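Local atomic coordinates of putative acetyltransferase Ta0821 (PDB entry 3C26), a protein that probably transfers an acyl group, most likely acetyl, from a coenzyme A thioester to a still unidentified acceptor, as GNAT-family acetyltransferases do. Residues G43-Y48 with I177-M182; Y146-F151 with P255-T260; G170-F175 with R244-N249; G214-V219 with R238-V243. One frame throughout, in Å; residues are numbered along the deposited sequence.

Interaction 1 of 4, residues G43-Y48 with I177-M182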
# COMPACT_ATOMS: atom_id res chain seq x y z
N GLY A 43 -5.33 -6.77 -0.57
CA GLY A 43 -6.00 -7.36 -1.71
C GLY A 43 -6.62 -8.68 -1.39
O GLY A 43 -6.50 -9.17 -0.25
N THR A 44 -7.26 -9.31 -2.38
CA THR A 44 -8.03 -10.51 -2.12
C THR A 44 -7.70 -11.68 -3.01
O THR A 44 -8.35 -12.72 -2.96
CB THR A 44 -9.54 -10.22 -2.17
OG1 THR A 44 -9.92 -9.89 -3.51
CG2 THR A 44 -9.92 -9.09 -1.23
N MSE A 45 -6.65 -11.54 -3.79
CA MSE A 45 -6.23 -12.63 -4.65
C MSE A 45 -5.84 -13.87 -3.86
O MSE A 45 -6.09 -14.99 -4.27
CB MSE A 45 -5.05 -12.23 -5.53
CG MSE A 45 -4.81 -13.20 -6.63
SE MSE A 45 -3.74 -12.51 -8.13
CE MSE A 45 -2.06 -12.15 -7.23
N ASP A 46 -5.23 -13.67 -2.70
CA ASP A 46 -4.78 -14.79 -1.86
C ASP A 46 -5.94 -15.58 -1.33
O ASP A 46 -5.88 -16.81 -1.25
CB ASP A 46 -3.86 -14.36 -0.69
CG ASP A 46 -2.39 -14.18 -1.11
OD1 ASP A 46 -1.64 -15.17 -1.07
OD2 ASP A 46 -1.99 -13.08 -1.55
N ASP A 47 -6.99 -14.88 -0.97
CA ASP A 47 -8.17 -15.50 -0.41
C ASP A 47 -8.92 -16.26 -1.50
O ASP A 47 -9.58 -17.27 -1.24
CB ASP A 47 -9.14 -14.47 0.17
CG ASP A 47 -8.54 -13.66 1.33
OD1 ASP A 47 -8.10 -14.23 2.34
OD2 ASP A 47 -8.49 -12.45 1.18
N TYR A 48 -8.87 -15.70 -2.71
CA TYR A 48 -9.48 -16.35 -3.88
C TYR A 48 -8.78 -17.68 -4.10
O TYR A 48 -9.39 -18.72 -4.15
CB TYR A 48 -9.34 -15.51 -5.17
CG TYR A 48 -9.79 -16.32 -6.41
CD1 TYR A 48 -11.13 -16.64 -6.62
CD2 TYR A 48 -8.88 -16.77 -7.35
CE1 TYR A 48 -11.55 -17.37 -7.72
CE2 TYR A 48 -9.28 -17.48 -8.46
CZ TYR A 48 -10.60 -17.80 -8.64
OH TYR A 48 -10.98 -18.51 -9.75
N ILE A 177 -12.49 -11.75 -15.95
CA ILE A 177 -13.60 -12.56 -15.56
C ILE A 177 -13.09 -13.73 -14.72
O ILE A 177 -12.22 -14.49 -15.15
CB ILE A 177 -14.37 -13.06 -16.75
CG1 ILE A 177 -14.92 -11.87 -17.55
CG2 ILE A 177 -15.54 -13.93 -16.32
CD1 ILE A 177 -15.88 -12.29 -18.63
N ASP A 178 -13.64 -13.87 -13.53
CA ASP A 178 -13.20 -14.96 -12.63
C ASP A 178 -11.69 -15.09 -12.61
O ASP A 178 -11.12 -16.16 -12.84
CB ASP A 178 -13.83 -16.29 -13.05
CG ASP A 178 -13.50 -17.45 -12.08
OD1 ASP A 178 -13.32 -17.21 -10.90
OD2 ASP A 178 -13.46 -18.61 -12.52
N TRP A 179 -11.03 -13.95 -12.40
CA TRP A 179 -9.56 -13.83 -12.24
C TRP A 179 -8.70 -14.22 -13.44
O TRP A 179 -7.50 -14.50 -13.32
CB TRP A 179 -9.06 -14.58 -10.99
CG TRP A 179 -9.59 -14.01 -9.73
CD1 TRP A 179 -10.79 -14.34 -9.13
CD2 TRP A 179 -9.00 -12.99 -8.90
NE1 TRP A 179 -10.96 -13.58 -8.01
CE2 TRP A 179 -9.87 -12.78 -7.82
CE3 TRP A 179 -7.83 -12.23 -8.98
CZ2 TRP A 179 -9.62 -11.84 -6.82
CZ3 TRP A 179 -7.57 -11.31 -7.96
CH2 TRP A 179 -8.48 -11.12 -6.91
N LYS A 180 -9.36 -14.23 -14.57
CA LYS A 180 -8.77 -14.51 -15.86
C LYS A 180 -9.00 -13.29 -16.76
O LYS A 180 -10.11 -12.78 -16.85
CB LYS A 180 -9.41 -15.78 -16.46
CG LYS A 180 -9.17 -17.05 -15.65
CD LYS A 180 -10.06 -18.23 -16.10
CE LYS A 180 -11.39 -18.21 -15.39
NZ LYS A 180 -12.41 -19.28 -15.83
N TYR A 181 -7.93 -12.79 -17.37
CA TYR A 181 -8.04 -11.70 -18.33
C TYR A 181 -8.15 -12.32 -19.74
O TYR A 181 -7.20 -12.89 -20.29
CB TYR A 181 -6.84 -10.73 -18.22
CG TYR A 181 -7.09 -9.39 -18.89
CD1 TYR A 181 -7.93 -8.43 -18.28
CD2 TYR A 181 -6.49 -9.05 -20.09
CE1 TYR A 181 -8.15 -7.21 -18.84
CE2 TYR A 181 -6.74 -7.84 -20.67
CZ TYR A 181 -7.57 -6.92 -20.06
OH TYR A 181 -7.79 -5.70 -20.67
N MSE A 182 -9.32 -12.14 -20.33
CA MSE A 182 -9.65 -12.79 -21.59
C MSE A 182 -10.31 -11.84 -22.56
O MSE A 182 -10.98 -10.89 -22.18
CB MSE A 182 -10.63 -13.95 -21.30
CG MSE A 182 -11.97 -13.52 -20.73
SE MSE A 182 -13.26 -14.98 -20.32
CE MSE A 182 -12.48 -15.69 -18.70
O HOH W 1 -9.74 -18.53 -12.29
O HOH W 2 -13.12 -20.62 -10.50
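Y48 and W179 meet where the first turn of helix 45-58 faces a type I' turn, I177 to K180, that links strands 174-177 and 180-183; the nearest CA atoms, those of M45 and W179, are 8.4 Å apart, so the contact is made mainly by side chains, the indole reaching as far as M45 CA. D178 and W179 hold the turn's two corner positions with the positive phi a type I' turn requires. The Y48 ring lies face-to-face on the five-membered ring of W179, centroids 3.7 Å apart and planes at 21°, and W179 CD1 sits over the middle of the phenol. CG anti to the backbone N (chi1 171°) carries the Y48 ring along the indole; CB, over the same face, adds a CH-pi contact. M45 covers the six-membered end obliquely: its CG is 3.6 Å from W179 CZ3, and SE makes a Met-aromatic contact 5.0 Å from that ring's centroid. At the indole edge, in plane, stands T44 OG1, itself hydrogen-bonded to Y242 and D216. Two waters join Y48 OH to D178, water 1 donating to D178 O, water 2 to D178 OD2. The whole is an aromatic stack between a beta-hairpin tip and a helix N-terminus.

Interaction 2 of 4, residues Y146-F151 with P255-T260. With EDO (1,2-ethanediol), chain H.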
# COMPACT_ATOMS: atom_id res chain seq x y z
N TYR A 146 -5.63 -2.66 -12.94
CA TYR A 146 -6.89 -2.47 -12.18
C TYR A 146 -6.63 -1.96 -10.76
O TYR A 146 -6.44 -2.76 -9.83
CB TYR A 146 -7.71 -3.77 -12.06
CG TYR A 146 -8.38 -4.20 -13.34
CD1 TYR A 146 -7.62 -4.61 -14.43
CD2 TYR A 146 -9.76 -4.18 -13.47
CE1 TYR A 146 -8.22 -4.98 -15.63
CE2 TYR A 146 -10.38 -4.56 -14.67
CZ TYR A 146 -9.60 -4.95 -15.74
OH TYR A 146 -10.20 -5.33 -16.90
N PRO A 147 -6.63 -0.63 -10.58
CA PRO A 147 -6.52 -0.07 -9.25
C PRO A 147 -7.55 -0.68 -8.31
O PRO A 147 -8.65 -1.01 -8.72
CB PRO A 147 -6.81 1.42 -9.46
CG PRO A 147 -6.48 1.69 -10.78
CD PRO A 147 -6.69 0.43 -11.60
N ILE A 148 -7.15 -0.87 -7.05
CA ILE A 148 -7.94 -1.58 -6.03
C ILE A 148 -8.52 -0.66 -4.96
O ILE A 148 -7.80 0.09 -4.36
CB ILE A 148 -7.06 -2.59 -5.31
CG1 ILE A 148 -6.50 -3.66 -6.28
CG2 ILE A 148 -7.87 -3.27 -4.19
CD1 ILE A 148 -5.40 -4.58 -5.66
N TYR A 149 -9.82 -0.75 -4.74
CA TYR A 149 -10.56 0.08 -3.76
C TYR A 149 -11.27 -0.81 -2.82
O TYR A 149 -12.14 -1.57 -3.23
CB TYR A 149 -11.60 0.97 -4.47
CG TYR A 149 -11.00 1.77 -5.58
CD1 TYR A 149 -10.75 1.20 -6.82
CD2 TYR A 149 -10.59 3.09 -5.36
CE1 TYR A 149 -10.14 1.93 -7.85
CE2 TYR A 149 -9.98 3.80 -6.35
CZ TYR A 149 -9.78 3.22 -7.61
OH TYR A 149 -9.16 3.95 -8.61
N THR A 150 -10.90 -0.74 -1.55
CA THR A 150 -11.47 -1.60 -0.53
C THR A 150 -12.34 -0.80 0.40
O THR A 150 -11.98 0.27 0.87
CB THR A 150 -10.40 -2.39 0.31
OG1 THR A 150 -9.53 -3.16 -0.53
CG2 THR A 150 -11.09 -3.37 1.27
N PHE A 151 -13.51 -1.37 0.66
CA PHE A 151 -14.54 -0.73 1.47
C PHE A 151 -14.98 -1.61 2.60
O PHE A 151 -14.92 -2.85 2.55
CB PHE A 151 -15.75 -0.34 0.61
CG PHE A 151 -15.45 0.77 -0.35
CD1 PHE A 151 -15.60 2.08 0.02
CD2 PHE A 151 -14.95 0.49 -1.62
CE1 PHE A 151 -15.27 3.11 -0.85
CE2 PHE A 151 -14.60 1.53 -2.51
CZ PHE A 151 -14.77 2.82 -2.13
N PRO A 255 -6.10 5.08 -5.22
CA PRO A 255 -5.66 3.84 -4.60
C PRO A 255 -4.15 3.76 -4.41
O PRO A 255 -3.38 4.39 -5.12
CB PRO A 255 -6.12 2.80 -5.61
CG PRO A 255 -5.80 3.49 -6.93
CD PRO A 255 -6.14 4.95 -6.69
N ALA A 256 -3.77 2.99 -3.42
CA ALA A 256 -2.38 2.78 -3.08
C ALA A 256 -1.82 1.67 -3.94
O ALA A 256 -0.62 1.59 -4.17
CB ALA A 256 -2.23 2.43 -1.64
N SER A 257 -2.69 0.84 -4.47
CA SER A 257 -2.19 -0.24 -5.27
C SER A 257 -3.16 -0.72 -6.32
O SER A 257 -4.30 -0.33 -6.37
CB SER A 257 -1.80 -1.41 -4.37
OG SER A 257 -2.94 -2.10 -3.89
N SER A 258 -2.63 -1.57 -7.17
CA SER A 258 -3.37 -2.11 -8.30
C SER A 258 -3.04 -3.57 -8.63
O SER A 258 -2.02 -4.13 -8.20
CB SER A 258 -3.18 -1.25 -9.56
OG SER A 258 -1.93 -1.43 -10.22
N LEU A 259 -3.98 -4.17 -9.33
CA LEU A 259 -3.79 -5.50 -9.91
C LEU A 259 -3.43 -5.34 -11.38
O LEU A 259 -4.24 -4.92 -12.21
CB LEU A 259 -5.02 -6.40 -9.78
CG LEU A 259 -4.74 -7.86 -10.15
CD1 LEU A 259 -3.77 -8.47 -9.13
CD2 LEU A 259 -6.02 -8.66 -10.23
N THR A 260 -2.21 -5.70 -11.70
CA THR A 260 -1.69 -5.53 -13.03
C THR A 260 -1.74 -6.81 -13.80
O THR A 260 -1.63 -7.89 -13.21
CB THR A 260 -0.21 -5.00 -12.99
OG1 THR A 260 0.68 -6.02 -12.52
CG2 THR A 260 -0.09 -3.73 -12.09
C1 EDO H . 2.27 0.81 -3.86
O1 EDO H . 1.32 0.10 -3.06
C2 EDO H . 2.69 -0.04 -5.05
O2 EDO H . 1.54 -0.03 -5.87
O HOH W 3 -5.21 0.20 -3.28
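Y146 and L259 form an antiparallel hydrogen-bonded pair in the beta ladder that joins strand 141-153 to strand 258-265, with segment axes 4.3 Å apart at closest and N-to-C directions at 149°. The pair is closed by two bonds: Y146 N to L259 O at 2.8 Å, and L259 N to Y146 O at 2.9 Å. The second is nearly straight at hydrogen (176°), although its donor stands well above the carbonyl plane. P147 and S258 follow as a non-hydrogen-bonded pair, a position where the proline costs this ladder no bond. One step on, I148 N donates to S257 O at 3.0 Å, and its CD1, carried on an extended chain (chi2 170°), reaches along S257 and S258. Beyond this the two segments part, and water 3 bridges the gap, donating a hydrogen bond to I148 O at 2.8 Å and accepting one from S257 N. P255 returns to the strand: its CG presses tightly on P147 CB at 3.4 Å, while its CB lies over the rim of one Y149 ring face, 4.0 Å above the plane. A256 turns to the second subunit, where it meets the A256 of that chain. Directional backbone bonds therefore fix the register at the L259 end, whereas at the P255 end a water relays the backbone bonding and the proline contacts, being apolar, impose less direction.

Interaction 3 of 4, residues G170-F175 with R244-N249. With EDO (1,2-ethanediol), chain F.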
# COMPACT_ATOMS: atom_id res chain seq x y z
N GLY A 170 -20.48 -1.27 -24.95
CA GLY A 170 -19.18 -0.71 -24.63
C GLY A 170 -18.11 -1.12 -25.64
O GLY A 170 -18.34 -1.94 -26.54
N ARG A 171 -16.92 -0.60 -25.38
CA ARG A 171 -15.82 -0.59 -26.32
C ARG A 171 -14.63 -1.41 -25.95
O ARG A 171 -13.63 -1.44 -26.69
CB ARG A 171 -15.37 0.88 -26.48
CG ARG A 171 -16.29 1.75 -27.33
CD ARG A 171 -15.81 1.82 -28.77
NE ARG A 171 -15.84 0.50 -29.42
CZ ARG A 171 -16.95 -0.17 -29.71
NH1 ARG A 171 -18.13 0.32 -29.38
NH2 ARG A 171 -16.90 -1.33 -30.30
N TRP A 172 -14.70 -2.04 -24.79
CA TRP A 172 -13.64 -2.94 -24.37
C TRP A 172 -13.96 -4.35 -24.86
O TRP A 172 -15.13 -4.73 -24.98
CB TRP A 172 -13.51 -2.97 -22.87
CG TRP A 172 -13.04 -1.70 -22.41
CD1 TRP A 172 -13.80 -0.66 -21.95
CD2 TRP A 172 -11.71 -1.25 -22.45
NE1 TRP A 172 -12.99 0.39 -21.66
CE2 TRP A 172 -11.70 0.04 -21.95
CE3 TRP A 172 -10.51 -1.85 -22.83
CZ2 TRP A 172 -10.53 0.77 -21.84
CZ3 TRP A 172 -9.35 -1.12 -22.67
CH2 TRP A 172 -9.38 0.17 -22.22
N ARG A 173 -12.91 -5.08 -25.20
CA ARG A 173 -13.02 -6.46 -25.67
C ARG A 173 -12.21 -7.44 -24.88
O ARG A 173 -12.21 -8.60 -25.20
CB ARG A 173 -12.56 -6.60 -27.10
CG ARG A 173 -13.62 -6.87 -28.04
CD ARG A 173 -14.54 -5.76 -28.06
NE ARG A 173 -15.79 -6.14 -28.70
CZ ARG A 173 -16.88 -5.43 -28.60
NH1 ARG A 173 -16.89 -4.29 -27.87
NH2 ARG A 173 -17.97 -5.86 -29.21
N CYS A 174 -11.42 -6.93 -23.95
CA CYS A 174 -10.68 -7.81 -23.00
C CYS A 174 -11.16 -7.41 -21.66
O CYS A 174 -11.33 -6.22 -21.40
CB CYS A 174 -9.18 -7.69 -23.09
SG CYS A 174 -8.53 -7.99 -24.70
N PHE A 175 -11.39 -8.42 -20.84
CA PHE A 175 -12.00 -8.30 -19.52
C PHE A 175 -11.43 -9.25 -18.51
O PHE A 175 -10.95 -10.31 -18.84
CB PHE A 175 -13.49 -8.72 -19.57
CG PHE A 175 -14.24 -8.31 -20.79
CD1 PHE A 175 -14.24 -9.11 -21.92
CD2 PHE A 175 -15.02 -7.15 -20.77
CE1 PHE A 175 -14.94 -8.75 -23.02
CE2 PHE A 175 -15.73 -6.77 -21.89
CZ PHE A 175 -15.69 -7.57 -23.01
N ARG A 244 -10.83 -0.93 -13.84
CA ARG A 244 -9.94 -0.75 -14.95
C ARG A 244 -9.35 0.65 -14.90
O ARG A 244 -10.04 1.63 -14.70
CB ARG A 244 -10.63 -1.06 -16.30
CG ARG A 244 -9.61 -1.07 -17.48
CD ARG A 244 -10.29 -1.01 -18.82
NE ARG A 244 -11.21 -2.11 -19.08
CZ ARG A 244 -10.88 -3.28 -19.64
NH1 ARG A 244 -9.65 -3.57 -19.95
NH2 ARG A 244 -11.82 -4.17 -19.85
N LYS A 245 -8.04 0.73 -15.07
CA LYS A 245 -7.27 2.00 -14.96
C LYS A 245 -7.95 3.24 -15.62
O LYS A 245 -8.08 4.33 -14.99
CB LYS A 245 -5.87 1.79 -15.51
CG LYS A 245 -4.96 2.97 -15.41
CD LYS A 245 -4.79 3.36 -13.99
CE LYS A 245 -3.51 4.11 -13.75
NZ LYS A 245 -3.39 4.57 -12.32
N ALA A 246 -8.43 3.05 -16.83
CA ALA A 246 -8.97 4.16 -17.61
C ALA A 246 -10.18 4.74 -16.93
O ALA A 246 -10.46 5.93 -17.08
CB ALA A 246 -9.31 3.77 -19.04
N LEU A 247 -10.87 3.90 -16.16
CA LEU A 247 -12.06 4.35 -15.42
C LEU A 247 -11.70 4.93 -14.05
O LEU A 247 -12.40 5.79 -13.49
CB LEU A 247 -12.99 3.18 -15.14
CG LEU A 247 -13.58 2.36 -16.26
CD1 LEU A 247 -14.62 1.51 -15.65
CD2 LEU A 247 -14.20 3.23 -17.28
N ALA A 248 -10.62 4.39 -13.50
CA ALA A 248 -10.17 4.70 -12.12
C ALA A 248 -9.70 6.14 -12.06
O ALA A 248 -9.70 6.83 -11.04
CB ALA A 248 -9.04 3.74 -11.73
N ASN A 249 -9.37 6.60 -13.24
CA ASN A 249 -8.80 7.92 -13.41
C ASN A 249 -9.84 8.97 -13.10
O ASN A 249 -9.53 10.10 -12.76
CB ASN A 249 -8.20 8.06 -14.83
CG ASN A 249 -6.93 7.21 -15.03
OD1 ASN A 249 -6.27 6.82 -14.07
ND2 ASN A 249 -6.60 6.94 -16.27
C1 EDO F . -2.56 3.36 -9.67
O1 EDO F . -2.69 2.58 -10.88
C2 EDO F . -2.37 2.50 -8.42
O2 EDO F . -0.98 2.28 -8.15
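W172 and R244 make the tight part of this contact, two flat groups laid one on the other with planes only 3° apart. R244 NE lies over the centre of the indole, 3.5 Å above its plane, and CD sits over the six-membered ring, 3.5 Å from the centroid and close to the normal. CZ is 3.9 Å from the same centroid, which makes the stack a cation-pi interaction as well. The arginine chain runs out extended and then bends at chi3 (-60°), bringing CD and the guanidinium over the ring, and chi4 (-89°) turns the group flat on it. Its edge is used too: NH2 donates to C174 O at 2.6 Å, with the acceptor near the guanidinium plane and the donor in the carbonyl plane. NH1 meets E144 in a salt bridge and also bonds to Y181 OH, and N220 O accepts from NE. R244 is the N-cap residue of helix 245-248, directly after strand 237-243, and C174 begins strand 174-177 and is disulfide-bonded to C183; the stack thus ties a strand-to-helix junction to the base of a hairpin. Replacing W172 with an alanine would probably uncover one guanidinium face and remove the cation-pi stack, leaving its orientation to rely more on the edge bonds. The looser side is towards A246, an exposed residue whose CB merely approaches W172 CZ2 at 4.3 Å. At the start of the helix, K245 NZ reaches away to an ethanediol, probably from the crystallisation liquor.

Interaction 4 of 4, residues G214-V219 with R238-V243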
# COMPACT_ATOMS: atom_id res chain seq x y z
N GLY A 214 -17.33 -11.54 2.22
CA GLY A 214 -17.27 -10.37 1.33
C GLY A 214 -17.63 -10.61 -0.11
O GLY A 214 -18.21 -11.63 -0.46
N ILE A 215 -17.26 -9.63 -0.94
CA ILE A 215 -17.57 -9.63 -2.37
C ILE A 215 -16.51 -8.87 -3.11
O ILE A 215 -16.06 -7.81 -2.66
CB ILE A 215 -18.95 -8.96 -2.71
CG1 ILE A 215 -20.07 -9.51 -1.84
CG2 ILE A 215 -19.31 -9.12 -4.19
CD1 ILE A 215 -21.34 -8.65 -1.85
N ASP A 216 -16.05 -9.47 -4.20
CA ASP A 216 -15.13 -8.83 -5.10
C ASP A 216 -15.90 -8.46 -6.38
O ASP A 216 -16.70 -9.26 -6.86
CB ASP A 216 -13.97 -9.78 -5.51
CG ASP A 216 -13.05 -10.18 -4.34
OD1 ASP A 216 -12.76 -9.38 -3.44
OD2 ASP A 216 -12.58 -11.33 -4.34
N LEU A 217 -15.66 -7.25 -6.87
CA LEU A 217 -16.22 -6.74 -8.11
C LEU A 217 -15.13 -6.23 -9.00
O LEU A 217 -14.32 -5.41 -8.60
CB LEU A 217 -17.29 -5.63 -7.86
CG LEU A 217 -18.40 -6.08 -6.86
CD1 LEU A 217 -18.10 -5.67 -5.42
CD2 LEU A 217 -19.77 -5.52 -7.29
N PHE A 218 -15.10 -6.74 -10.22
CA PHE A 218 -14.18 -6.30 -11.24
C PHE A 218 -14.89 -5.41 -12.25
O PHE A 218 -15.70 -5.86 -13.07
CB PHE A 218 -13.57 -7.47 -11.96
CG PHE A 218 -12.57 -8.20 -11.18
CD1 PHE A 218 -12.94 -9.01 -10.12
CD2 PHE A 218 -11.22 -8.03 -11.46
CE1 PHE A 218 -11.99 -9.68 -9.39
CE2 PHE A 218 -10.24 -8.73 -10.73
CZ PHE A 218 -10.63 -9.53 -9.70
N VAL A 219 -14.58 -4.13 -12.20
CA VAL A 219 -15.25 -3.16 -13.06
C VAL A 219 -14.45 -3.01 -14.32
O VAL A 219 -13.46 -2.30 -14.38
CB VAL A 219 -15.44 -1.84 -12.37
CG1 VAL A 219 -16.30 -0.86 -13.24
CG2 VAL A 219 -16.10 -2.10 -11.04
N ARG A 238 -16.34 -7.45 3.52
CA ARG A 238 -15.32 -6.78 2.78
C ARG A 238 -15.70 -6.64 1.29
O ARG A 238 -15.86 -7.62 0.57
CB ARG A 238 -14.00 -7.49 2.90
CG ARG A 238 -12.84 -6.72 2.21
CD ARG A 238 -11.55 -7.56 2.33
NE ARG A 238 -10.39 -6.83 1.81
CZ ARG A 238 -9.12 -7.19 1.96
NH1 ARG A 238 -8.80 -8.30 2.62
NH2 ARG A 238 -8.16 -6.44 1.45
N ILE A 239 -15.85 -5.39 0.87
CA ILE A 239 -16.22 -5.08 -0.53
C ILE A 239 -15.04 -4.44 -1.24
O ILE A 239 -14.59 -3.36 -0.87
CB ILE A 239 -17.47 -4.14 -0.67
CG1 ILE A 239 -18.62 -4.64 0.19
CG2 ILE A 239 -17.92 -4.06 -2.12
CD1 ILE A 239 -18.95 -6.12 -0.02
N THR A 240 -14.57 -5.14 -2.27
CA THR A 240 -13.38 -4.74 -3.03
C THR A 240 -13.67 -4.64 -4.52
O THR A 240 -14.17 -5.59 -5.19
CB THR A 240 -12.18 -5.75 -2.84
OG1 THR A 240 -12.02 -6.11 -1.43
CG2 THR A 240 -10.85 -5.18 -3.39
N PHE A 241 -13.35 -3.46 -5.03
CA PHE A 241 -13.48 -3.15 -6.44
C PHE A 241 -12.13 -3.10 -7.06
O PHE A 241 -11.24 -2.41 -6.58
CB PHE A 241 -14.14 -1.80 -6.66
CG PHE A 241 -15.52 -1.69 -6.09
CD1 PHE A 241 -15.69 -1.36 -4.75
CD2 PHE A 241 -16.65 -1.93 -6.87
CE1 PHE A 241 -16.94 -1.26 -4.22
CE2 PHE A 241 -17.91 -1.82 -6.32
CZ PHE A 241 -18.06 -1.48 -5.01
N TYR A 242 -12.03 -3.86 -8.15
CA TYR A 242 -10.87 -3.85 -9.03
C TYR A 242 -11.36 -3.14 -10.27
O TYR A 242 -12.19 -3.65 -10.99
CB TYR A 242 -10.42 -5.26 -9.33
CG TYR A 242 -9.93 -6.05 -8.13
CD1 TYR A 242 -10.81 -6.74 -7.31
CD2 TYR A 242 -8.60 -6.12 -7.84
CE1 TYR A 242 -10.36 -7.49 -6.27
CE2 TYR A 242 -8.13 -6.88 -6.80
CZ TYR A 242 -9.01 -7.55 -6.00
OH TYR A 242 -8.51 -8.24 -4.92
N VAL A 243 -10.88 -1.92 -10.46
CA VAL A 243 -11.40 -1.02 -11.49
C VAL A 243 -10.39 -0.76 -12.59
O VAL A 243 -9.26 -0.47 -12.33
CB VAL A 243 -11.88 0.32 -10.88
CG1 VAL A 243 -12.54 1.20 -11.93
CG2 VAL A 243 -12.87 0.07 -9.75
O HOH W 4 -13.57 -8.45 -1.10
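R238 O opens the ladder by accepting from I215 N at 2.9 Å, the first of five backbone bonds between parallel strands whose segment axes diverge by 19°. I239 follows on the opposite face, its CD1 beside I215 CB and its CG2 3.7 Å from L217 CD1. T240 bonds through both backbone groups, its N to I215 O and its O to L217 N. On its side-chain face, water 4 lies 2.6 Å from D216 OD1 and also meets R238 O and T240 OG1; D216 OD1 has a further partner in T44. F241 returns to the I239 face, where L217 CD1 lies over its ring, 4.3 Å from the centroid. At Y242, an offset stack with F218 has centroids 4.5 Å apart and planes at 8°; both rings have CG anti to the carbonyl carbon, which keeps them side by side. An alanine in place of F218 would probably open a gap over one face of Y242 and leave its ring, still tied at OH to T44, less firmly positioned. V243 ends the walk, with CG2 4.1 Å from V219 CG2. This is the pairing within a beta-alpha-beta unit whose crossover helix is 225-232. Its chemistry implies a ladder fixed by mostly near-linear bonds, with apolar packing on one face and, on the other, a stack beside a watered polar cluster.

Overall arrangement
Strand 237-243 lies between strands 141-153 and 214-221, so interactions 2 and 4, with centres about 10 Å apart, build adjoining ladders; F151 N to I239 O and Y149 N to F241 O link them. Interaction 3 follows directly where that strand passes into helix 245-248, its R244 N bonding to V219 O. Interaction 1, near the centre of the chain, touches all three: T44 reaches Y242 and D216, W179 packs on L259, and Y181 OH meets R244. Along the chain, interaction 4 falls within the spans of interactions 2 and 3, while interaction 1 closes before interaction 4 opens. The C-terminal strands and the 177-182 hairpin are thereby joined to helix 45-58.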